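PDB 6TFO: copper-containing nitrite reductase from Hyphomicrobium denitrificans 1NES1, which probably reduces nitrite to nitric oxide at copper centres, using electrons delivered by a cytochrome c. Local coordinates for residues Asp85-Arg90 with Phe103-Ser108; Tyr303-Phe308 with Glu315-Lys320; Glu324-Phe329 with Pro361-Ser366. All coordinates share one frame; numbering follows the deposited sequence.

Interaction 1 (Asp85-Arg90 with Phe103-Ser108)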
loop_
_atom_site.group_PDB
_atom_site.type_symbol
_atom_site.label_atom_id
_atom_site.label_comp_id
_atom_site.label_asym_id
_atom_site.label_seq_id
_atom_site.Cartn_x
_atom_site.Cartn_y
_atom_site.Cartn_z
ATOM N N ASP C 85 22.618 -16.220 -28.713
ATOM C CA ASP C 85 22.583 -17.020 -29.971
ATOM C C ASP C 85 23.840 -17.895 -30.066
ATOM O O ASP C 85 23.690 -19.106 -30.365
ATOM C CB ASP C 85 22.415 -16.126 -31.205
ATOM C CG ASP C 85 20.999 -15.582 -31.374
ATOM O OD1 ASP C 85 20.069 -16.161 -30.807
ATOM O OD2 ASP C 85 20.841 -14.581 -32.064
ATOM N N GLN C 86 25.010 -17.312 -29.773
ATOM C CA GLN C 86 26.352 -17.878 -30.079
ATOM C C GLN C 86 26.625 -19.058 -29.147
ATOM O O GLN C 86 27.571 -19.795 -29.415
ATOM C CB GLN C 86 27.438 -16.804 -29.953
ATOM C CG GLN C 86 27.158 -15.582 -30.814
ATOM C CD GLN C 86 25.996 -14.734 -30.338
ATOM O OE1 GLN C 86 25.497 -14.860 -29.213
ATOM N NE2 GLN C 86 25.551 -13.846 -31.211
ATOM N N TYR C 87 25.827 -19.195 -28.079
ATOM C CA TYR C 87 25.906 -20.277 -27.066
ATOM C C TYR C 87 24.691 -21.202 -27.172
ATOM O O TYR C 87 24.543 -22.091 -26.332
ATOM C CB TYR C 87 26.005 -19.673 -25.664
ATOM C CG TYR C 87 27.362 -19.082 -25.386
ATOM C CD1 TYR C 87 28.429 -19.898 -25.100
ATOM C CD2 TYR C 87 27.602 -17.723 -25.476
ATOM C CE1 TYR C 87 29.685 -19.381 -24.860
ATOM C CE2 TYR C 87 28.857 -17.192 -25.248
ATOM C CZ TYR C 87 29.910 -18.026 -24.934
ATOM O OH TYR C 87 31.158 -17.535 -24.684
ATOM N N ALA C 88 23.827 -21.005 -28.158
ATOM C CA ALA C 88 22.547 -21.734 -28.263
ATOM C C ALA C 88 21.926 -21.913 -26.873
ATOM O O ALA C 88 21.345 -22.958 -26.617
ATOM C CB ALA C 88 22.802 -23.056 -28.925
ATOM N N ALA C 89 22.047 -20.909 -26.011
ATOM C CA ALA C 89 21.552 -20.895 -24.614
ATOM C C ALA C 89 20.278 -20.051 -24.546
ATOM O O ALA C 89 20.290 -18.938 -25.093
ATOM C CB ALA C 89 22.619 -20.320 -23.711
ATOM N N ARG C 90 19.224 -20.551 -23.905
ATOM C CA ARG C 90 18.005 -19.737 -23.680
ATOM C C ARG C 90 17.274 -20.217 -22.426
ATOM O O ARG C 90 17.401 -21.392 -22.055
ATOM C CB ARG C 90 17.087 -19.768 -24.904
ATOM C CG ARG C 90 16.410 -21.107 -25.148
ATOM C CD ARG C 90 15.846 -21.173 -26.562
ATOM N NE ARG C 90 14.869 -20.119 -26.776
ATOM C CZ ARG C 90 14.722 -19.434 -27.908
ATOM N NH1 ARG C 90 15.481 -19.684 -28.960
ATOM N NH2 ARG C 90 13.824 -18.474 -27.991
ATOM N N PHE C 103 18.796 -21.053 -16.688
ATOM C CA PHE C 103 19.559 -21.750 -17.750
ATOM C C PHE C 103 21.045 -21.507 -17.480
ATOM O O PHE C 103 21.406 -20.554 -16.737
ATOM C CB PHE C 103 19.092 -21.316 -19.143
ATOM C CG PHE C 103 19.432 -19.909 -19.590
ATOM C CD1 PHE C 103 18.663 -18.831 -19.179
ATOM C CD2 PHE C 103 20.482 -19.665 -20.470
ATOM C CE1 PHE C 103 18.969 -17.543 -19.602
ATOM C CE2 PHE C 103 20.773 -18.379 -20.901
ATOM C CZ PHE C 103 20.020 -17.322 -20.465
ATOM N N SER C 104 21.896 -22.384 -18.006
ATOM C CA SER C 104 23.361 -22.256 -17.836
ATOM C C SER C 104 24.076 -22.697 -19.109
ATOM O O SER C 104 23.448 -23.281 -20.003
ATOM C CB SER C 104 23.820 -23.035 -16.659
ATOM O OG SER C 104 23.418 -24.381 -16.822
ATOM N N PHE C 105 25.365 -22.408 -19.153
ATOM C CA PHE C 105 26.235 -22.681 -20.313
ATOM C C PHE C 105 27.658 -22.379 -19.857
ATOM O O PHE C 105 27.812 -21.722 -18.792
ATOM C CB PHE C 105 25.804 -21.829 -21.513
ATOM C CG PHE C 105 25.916 -20.336 -21.296
ATOM C CD1 PHE C 105 24.866 -19.616 -20.747
ATOM C CD2 PHE C 105 27.070 -19.651 -21.652
ATOM C CE1 PHE C 105 24.982 -18.251 -20.534
ATOM C CE2 PHE C 105 27.190 -18.284 -21.440
ATOM C CZ PHE C 105 26.145 -17.585 -20.878
ATOM N N ILE C 106 28.634 -22.846 -20.632
ATOM C CA ILE C 106 30.074 -22.572 -20.399
ATOM C C ILE C 106 30.469 -21.402 -21.288
ATOM O O ILE C 106 30.285 -21.525 -22.501
ATOM C CB ILE C 106 30.926 -23.827 -20.677
ATOM C CG1 ILE C 106 30.422 -25.040 -19.884
ATOM C CG2 ILE C 106 32.391 -23.527 -20.394
ATOM C CD1 ILE C 106 31.397 -26.184 -19.810
ATOM N N ALA C 107 31.013 -20.339 -20.695
ATOM C CA ALA C 107 31.491 -19.142 -21.420
ATOM C C ALA C 107 32.813 -19.481 -22.126
ATOM O O ALA C 107 33.867 -18.979 -21.703
ATOM C CB ALA C 107 31.619 -17.982 -20.458
ATOM N N SER C 108 32.737 -20.312 -23.167
ATOM C CA SER C 108 33.885 -20.913 -23.884
ATOM C C SER C 108 34.505 -19.942 -24.892
ATOM O O SER C 108 35.695 -20.119 -25.200
ATOM C CB SER C 108 33.480 -22.193 -24.540
ATOM O OG SER C 108 32.232 -22.063 -25.188
#
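Y87, A89, F103 and F105 meet between the two sheets of the N-terminal cupredoxin domain, where 85-90 leads into strand 89-90 and 103-106 belongs to strand 100-106, each outermost in its sheet within this chain. The two pieces run almost oppositely, 173° apart, and are joined by side chains packed between the sheets of the sandwich. F105 and Y87 cross at about a right angle as side chains: F105 CD2 lies 3.7 Å above one face of the Y87 ring, towards its rim. Their planes are inclined by 37°, so the pair is oblique, neither a stack nor a T. A89 turns its methyl between two phenylalanines, with CB 3.8 Å from F105 CD1 and 3.9 Å from F103 CE2; on F103 it sits at the ring edge. F103 holds its CG between the backbone N and the carbonyl carbon (chi1 70°), which lays one ring face against the backbone of R90, whose C stands 3.6 Å above the plane. A88 and A89 form a G1 bulge opposite I84, A88 having left-handed backbone angles. F103 rests on I70, and F105 on V68 and I70, of strand 67-73, while F113 meets Y87 edge-to-face. R90 points away and its NH2 forms a salt bridge with D81; the R90 side chain is about 10 Å from the type 1 copper bound by H80, C117, H122 and M127. Y87 reaches past the inverse gamma turn centred on A107; its hydroxyl bonds to K109 N, and its CE1 comes within 3.2 Å of I106 O.

Interaction 2 (Tyr303-Phe308 with Glu315-Lys320)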
loop_
_atom_site.group_PDB
_atom_site.type_symbol
_atom_site.label_atom_id
_atom_site.label_comp_id
_atom_site.label_asym_id
_atom_site.label_seq_id
_atom_site.Cartn_x
_atom_site.Cartn_y
_atom_site.Cartn_z
ATOM N N TYR C 303 21.577 -14.813 9.427
ATOM C CA TYR C 303 20.237 -14.209 9.219
ATOM C C TYR C 303 20.425 -12.699 9.029
ATOM O O TYR C 303 20.488 -11.954 10.017
ATOM C CB TYR C 303 19.335 -14.531 10.417
ATOM C CG TYR C 303 19.085 -15.994 10.640
ATOM C CD1 TYR C 303 20.038 -16.799 11.249
ATOM C CD2 TYR C 303 17.902 -16.585 10.227
ATOM C CE1 TYR C 303 19.814 -18.158 11.458
ATOM C CE2 TYR C 303 17.661 -17.938 10.430
ATOM C CZ TYR C 303 18.619 -18.731 11.042
ATOM O OH TYR C 303 18.399 -20.067 11.233
ATOM N N THR C 304 20.558 -12.257 7.783
ATOM C CA THR C 304 20.851 -10.845 7.445
ATOM C C THR C 304 19.585 -10.129 6.984
ATOM O O THR C 304 18.718 -10.781 6.348
ATOM C CB THR C 304 21.950 -10.744 6.386
ATOM O OG1 THR C 304 21.546 -11.485 5.232
ATOM C CG2 THR C 304 23.282 -11.251 6.893
ATOM N N VAL C 305 19.528 -8.824 7.276
ATOM C CA VAL C 305 18.482 -7.871 6.806
ATOM C C VAL C 305 18.382 -7.987 5.281
ATOM O O VAL C 305 17.262 -8.189 4.795
ATOM C CB VAL C 305 18.790 -6.431 7.255
ATOM C CG1 VAL C 305 17.871 -5.412 6.587
ATOM C CG2 VAL C 305 18.734 -6.277 8.773
ATOM N N LYS C 306 19.512 -7.891 4.574
ATOM C CA LYS C 306 19.572 -7.874 3.086
ATOM C C LYS C 306 19.801 -9.282 2.555
ATOM O O LYS C 306 20.468 -10.099 3.190
ATOM C CB LYS C 306 20.701 -6.981 2.550
ATOM C CG LYS C 306 20.669 -5.511 2.954
ATOM C CD LYS C 306 19.447 -4.771 2.466
ATOM C CE LYS C 306 19.471 -3.303 2.832
ATOM N NZ LYS C 306 18.586 -2.525 1.939
ATOM N N PRO C 307 19.297 -9.581 1.335
ATOM C CA PRO C 307 19.424 -10.914 0.754
ATOM C C PRO C 307 20.883 -11.341 0.566
ATOM O O PRO C 307 21.765 -10.480 0.506
ATOM C CB PRO C 307 18.763 -10.793 -0.622
ATOM C CG PRO C 307 17.887 -9.564 -0.525
ATOM C CD PRO C 307 18.592 -8.648 0.444
ATOM N N PHE C 308 21.094 -12.653 0.472
ATOM C CA PHE C 308 22.370 -13.248 0.012
ATOM C C PHE C 308 22.831 -12.522 -1.260
ATOM O O PHE C 308 21.993 -12.326 -2.149
ATOM C CB PHE C 308 22.203 -14.740 -0.270
ATOM C CG PHE C 308 23.457 -15.389 -0.788
ATOM C CD1 PHE C 308 24.432 -15.829 0.089
ATOM C CD2 PHE C 308 23.673 -15.538 -2.153
ATOM C CE1 PHE C 308 25.597 -16.406 -0.384
ATOM C CE2 PHE C 308 24.839 -16.125 -2.625
ATOM C CZ PHE C 308 25.799 -16.556 -1.739
ATOM N N GLU C 315 23.859 -6.898 8.393
ATOM C CA GLU C 315 23.440 -6.810 9.810
ATOM C C GLU C 315 22.415 -7.903 10.094
ATOM O O GLU C 315 21.741 -8.369 9.164
ATOM C CB GLU C 315 22.811 -5.445 10.096
ATOM C CG GLU C 315 23.811 -4.305 10.085
ATOM C CD GLU C 315 23.183 -2.987 10.507
ATOM O OE1 GLU C 315 22.543 -2.337 9.644
ATOM O OE2 GLU C 315 23.275 -2.647 11.712
ATOM N N MET C 316 22.271 -8.240 11.364
ATOM C CA MET C 316 21.440 -9.380 11.815
ATOM C C MET C 316 19.969 -8.952 11.796
ATOM O O MET C 316 19.669 -7.807 12.200
ATOM C CB MET C 316 21.874 -9.809 13.217
ATOM C CG MET C 316 21.367 -11.155 13.631
ATOM S SD MET C 316 20.511 -10.976 15.179
ATOM C CE MET C 316 18.926 -10.546 14.499
ATOM N N ASP C 317 19.095 -9.843 11.345
ATOM C CA ASP C 317 17.641 -9.593 11.240
ATOM C C ASP C 317 16.933 -10.479 12.262
ATOM O O ASP C 317 16.752 -11.673 11.979
ATOM C CB ASP C 317 17.189 -9.842 9.803
ATOM C CG ASP C 317 15.737 -9.498 9.583
ATOM O OD1 ASP C 317 14.966 -9.664 10.530
ATOM O OD2 ASP C 317 15.394 -9.055 8.467
ATOM N N TYR C 318 16.534 -9.922 13.408
ATOM C CA TYR C 318 15.954 -10.709 14.528
ATOM C C TYR C 318 14.731 -11.478 14.033
ATOM O O TYR C 318 14.612 -12.648 14.384
ATOM C CB TYR C 318 15.585 -9.877 15.763
ATOM C CG TYR C 318 15.361 -10.725 16.992
ATOM C CD1 TYR C 318 16.413 -11.458 17.516
ATOM C CD2 TYR C 318 14.113 -10.855 17.602
ATOM C CE1 TYR C 318 16.248 -12.300 18.607
ATOM C CE2 TYR C 318 13.940 -11.654 18.727
ATOM C CZ TYR C 318 15.010 -12.397 19.224
ATOM O OH TYR C 318 14.933 -13.251 20.303
ATOM N N GLU C 319 13.847 -10.866 13.251
ATOM C CA GLU C 319 12.589 -11.550 12.844
ATOM C C GLU C 319 12.934 -12.762 11.976
ATOM O O GLU C 319 12.226 -13.751 12.086
ATOM C CB GLU C 319 11.589 -10.625 12.148
ATOM C CG GLU C 319 10.225 -10.658 12.835
ATOM C CD GLU C 319 10.194 -10.081 14.258
ATOM O OE1 GLU C 319 9.730 -8.916 14.402
ATOM O OE2 GLU C 319 10.648 -10.776 15.226
ATOM N N LYS C 320 14.004 -12.702 11.182
ATOM C CA LYS C 320 14.447 -13.835 10.331
ATOM C C LYS C 320 15.028 -14.953 11.218
ATOM O O LYS C 320 14.703 -16.130 10.983
ATOM C CB LYS C 320 15.443 -13.349 9.279
ATOM C CG LYS C 320 14.801 -12.667 8.080
ATOM C CD LYS C 320 15.824 -12.167 7.109
ATOM C CE LYS C 320 15.238 -11.286 6.024
ATOM N NZ LYS C 320 16.296 -10.912 5.054
#
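T304 and M316 form a single backbone bridge between 303-308 and 315-320. D317 N donates to Y303 O at 2.9 Å (156° at the hydrogen), from a position tilted out of the carbonyl plane, and V305 N donates to E315 O at 2.9 Å. Two CA-H...O contacts, M316 CA to Y303 O and T304 CA to E315 O, fill in between these bonds. K320 returns from the first helical turn across this bridge. Its CG lies anti to the carbonyl carbon (chi1 -79°) and the chain beyond is extended, bringing NZ to two successive carbonyls: 2.7 Å from T304 O, in the carbonyl plane, and 2.9 Å from V305 O, above that carbonyl's plane. E327 adds a salt bridge to the same ammonium, which is likely to favour its charged form. A methionine in place of K320 would probably leave the carbonyls of T304 and V305 without this shared donor and E327 without its cation, the 304-305 backbone becoming less fixed. D317 CB packs 3.6 Å from V305 N, while OD1 receives K320 N at 3.3 Å from above the carboxylate plane. The Y303 ring passes obliquely by the helix backbone, CD2 3.3 Å from K320 O, and its hydroxyl bonds to E301 and N362. T304 OG1 donates to K306 O within the 303-308 loop. E315 faces the third subunit, its carboxylate oxygens accepting from S95 N and G96 N there. D317, just after the bridge, is the N-cap of helix 318-323, a capped helix between strand 312-313, beside strand 184-191, and strand 328-331 of the C-terminal cupredoxin domain.

Interaction 3 (Glu324-Phe329 with Pro361-Ser366)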
loop_
_atom_site.group_PDB
_atom_site.type_symbol
_atom_site.label_atom_id
_atom_site.label_comp_id
_atom_site.label_asym_id
_atom_site.label_seq_id
_atom_site.Cartn_x
_atom_site.Cartn_y
_atom_site.Cartn_z
ATOM N N GLU C 324 13.451 -18.586 11.514
ATOM C CA GLU C 324 14.276 -19.615 10.824
ATOM C C GLU C 324 14.233 -19.357 9.312
ATOM O O GLU C 324 13.911 -20.295 8.552
ATOM C CB GLU C 324 13.780 -21.029 11.164
ATOM C CG GLU C 324 13.654 -21.284 12.657
ATOM C CD GLU C 324 13.314 -22.707 13.049
ATOM O OE1 GLU C 324 13.419 -23.601 12.208
ATOM O OE2 GLU C 324 12.940 -22.907 14.198
ATOM N N LYS C 325 14.536 -18.126 8.900
ATOM C CA LYS C 325 14.586 -17.721 7.470
ATOM C C LYS C 325 15.953 -17.107 7.203
ATOM O O LYS C 325 16.075 -15.906 7.031
ATOM C CB LYS C 325 13.488 -16.708 7.118
ATOM C CG LYS C 325 12.074 -16.982 7.618
ATOM C CD LYS C 325 10.973 -17.121 6.553
ATOM C CE LYS C 325 10.665 -18.570 6.219
ATOM N NZ LYS C 325 10.366 -19.376 7.435
ATOM N N PRO C 326 17.033 -17.904 7.182
ATOM C CA PRO C 326 18.368 -17.354 7.006
ATOM C C PRO C 326 18.642 -16.979 5.546
ATOM O O PRO C 326 17.912 -17.400 4.657
ATOM C CB PRO C 326 19.259 -18.527 7.410
ATOM C CG PRO C 326 18.467 -19.729 6.962
ATOM C CD PRO C 326 17.037 -19.369 7.298
ATOM N N GLU C 327 19.697 -16.197 5.340
ATOM C CA GLU C 327 20.140 -15.748 3.998
ATOM C C GLU C 327 21.406 -16.502 3.619
ATOM O O GLU C 327 21.591 -16.765 2.432
ATOM C CB GLU C 327 20.398 -14.241 3.995
ATOM C CG GLU C 327 19.133 -13.391 4.102
ATOM C CD GLU C 327 18.130 -13.620 2.991
ATOM O OE1 GLU C 327 18.547 -14.020 1.856
ATOM O OE2 GLU C 327 16.939 -13.425 3.287
ATOM N N TYR C 328 22.243 -16.808 4.611
ATOM C CA TYR C 328 23.543 -17.497 4.413
ATOM C C TYR C 328 23.517 -18.869 5.100
ATOM O O TYR C 328 23.135 -18.960 6.284
ATOM C CB TYR C 328 24.688 -16.620 4.915
ATOM C CG TYR C 328 24.872 -15.340 4.136
ATOM C CD1 TYR C 328 24.070 -14.232 4.372
ATOM C CD2 TYR C 328 25.865 -15.236 3.177
ATOM C CE1 TYR C 328 24.245 -13.055 3.668
ATOM C CE2 TYR C 328 26.056 -14.066 2.458
ATOM C CZ TYR C 328 25.236 -12.978 2.699
ATOM O OH TYR C 328 25.426 -11.817 2.011
ATOM N N PHE C 329 23.869 -19.906 4.329
ATOM C CA PHE C 329 24.205 -21.275 4.794
ATOM C C PHE C 329 25.702 -21.478 4.542
ATOM O O PHE C 329 26.092 -21.445 3.342
ATOM C CB PHE C 329 23.380 -22.303 4.024
ATOM C CG PHE C 329 21.978 -22.487 4.530
ATOM C CD1 PHE C 329 21.719 -23.313 5.607
ATOM C CD2 PHE C 329 20.921 -21.819 3.943
ATOM C CE1 PHE C 329 20.422 -23.486 6.071
ATOM C CE2 PHE C 329 19.629 -21.986 4.416
ATOM C CZ PHE C 329 19.385 -22.824 5.473
ATOM N N PRO C 361 22.067 -22.080 14.041
ATOM C CA PRO C 361 21.364 -22.739 15.143
ATOM C C PRO C 361 20.118 -23.588 14.849
ATOM O O PRO C 361 19.622 -24.167 15.790
ATOM C CB PRO C 361 20.848 -21.545 15.958
ATOM C CG PRO C 361 20.571 -20.502 14.919
ATOM C CD PRO C 361 21.751 -20.646 13.978
ATOM N N ASN C 362 19.623 -23.646 13.609
ATOM C CA ASN C 362 18.227 -24.114 13.392
ATOM C C ASN C 362 18.107 -25.299 12.430
ATOM O O ASN C 362 17.194 -26.093 12.686
ATOM C CB ASN C 362 17.352 -22.949 12.957
ATOM C CG ASN C 362 17.121 -22.006 14.112
ATOM O OD1 ASN C 362 16.804 -22.447 15.204
ATOM N ND2 ASN C 362 17.269 -20.717 13.879
ATOM N N PHE C 363 18.955 -25.418 11.398
ATOM C CA PHE C 363 18.739 -26.336 10.255
ATOM C C PHE C 363 19.583 -27.628 10.359
ATOM O O PHE C 363 20.812 -27.566 10.637
ATOM C CB PHE C 363 19.029 -25.593 8.953
ATOM C CG PHE C 363 17.928 -24.656 8.552
ATOM C CD1 PHE C 363 17.797 -23.422 9.159
ATOM C CD2 PHE C 363 16.991 -25.034 7.608
ATOM C CE1 PHE C 363 16.758 -22.580 8.814
ATOM C CE2 PHE C 363 15.952 -24.188 7.269
ATOM C CZ PHE C 363 15.845 -22.963 7.863
ATOM N N THR C 364 18.936 -28.763 10.059
ATOM C CA THR C 364 19.528 -30.123 9.931
ATOM C C THR C 364 20.190 -30.254 8.555
ATOM O O THR C 364 19.528 -29.999 7.539
ATOM C CB THR C 364 18.445 -31.186 10.157
ATOM O OG1 THR C 364 17.990 -31.053 11.508
ATOM C CG2 THR C 364 18.930 -32.602 9.958
ATOM N N SER C 365 21.461 -30.633 8.518
ATOM C CA SER C 365 22.226 -30.803 7.259
ATOM C C SER C 365 22.032 -32.225 6.725
ATOM O O SER C 365 22.065 -33.171 7.522
ATOM C CB SER C 365 23.673 -30.506 7.462
ATOM O OG SER C 365 24.367 -30.615 6.234
ATOM N N SER C 366 21.787 -32.361 5.430
ATOM C CA SER C 366 21.802 -33.652 4.712
ATOM C C SER C 366 23.204 -33.816 4.106
ATOM O O SER C 366 23.358 -33.626 2.881
ATOM C CB SER C 366 20.676 -33.701 3.710
ATOM O OG SER C 366 19.428 -33.529 4.388
#
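F329 and F363 form the aromatic part of this contact, an edge-to-face pair with planes at 86° and centroids 5.1 Å apart. F329 is the edge: its CZ stands 3.8 Å above the centre of the F363 ring, while CE1 also touches F363 CB. In the aliphatic part P326 and F363 point at each other from opposite directions, with P326 CD 3.6 Å from F363 CE1, oblique to the ring. Beside it, E324 O lies in the plane of the F363 ring at its edge, 3.4 Å from CZ, where the ring hydrogens present their slight positive charge. The polar flat groups stack: the E324 carboxylate and N362 amide planes are only 5° apart, with E324 CG 3.8 Å from N362 CG. Each has a partner on the third subunit, E324 OE2 in a salt bridge to its R423 and N362 ND2 in a hydrogen bond to its S422. E324 itself closes helix 318-323 in a Schellman motif, with positive phi. The contact thus splits by chemistry: F363 is held by F329, P326 and the E324 carbonyl, whereas the stacked carboxylate and amide have polar partners on the third subunit, N362 also bonding Y303 within the chain.

How the interactions relate
From the N terminus, interaction 1 comes first, closing the 12-residue excursion between 85-90 and 103-108 and joining the two sheets of the N-terminal cupredoxin domain. Past the central domain, interaction 2 closes a short loop, tying the segment after strand 293-302 to the start of helix 318-323. Interaction 3 closes 31 residues, tying the end of that helix and the start of strand 328-331 to the segment before strand 365-370, across the two sheets of the C-terminal domain. The closures are in series; none nests or crosses. Interaction 1 stands apart, its centre 34 and 33 Å from the centres of the others. Interactions 2 and 3 adjoin, centres 13 Å apart, and both border the third subunit.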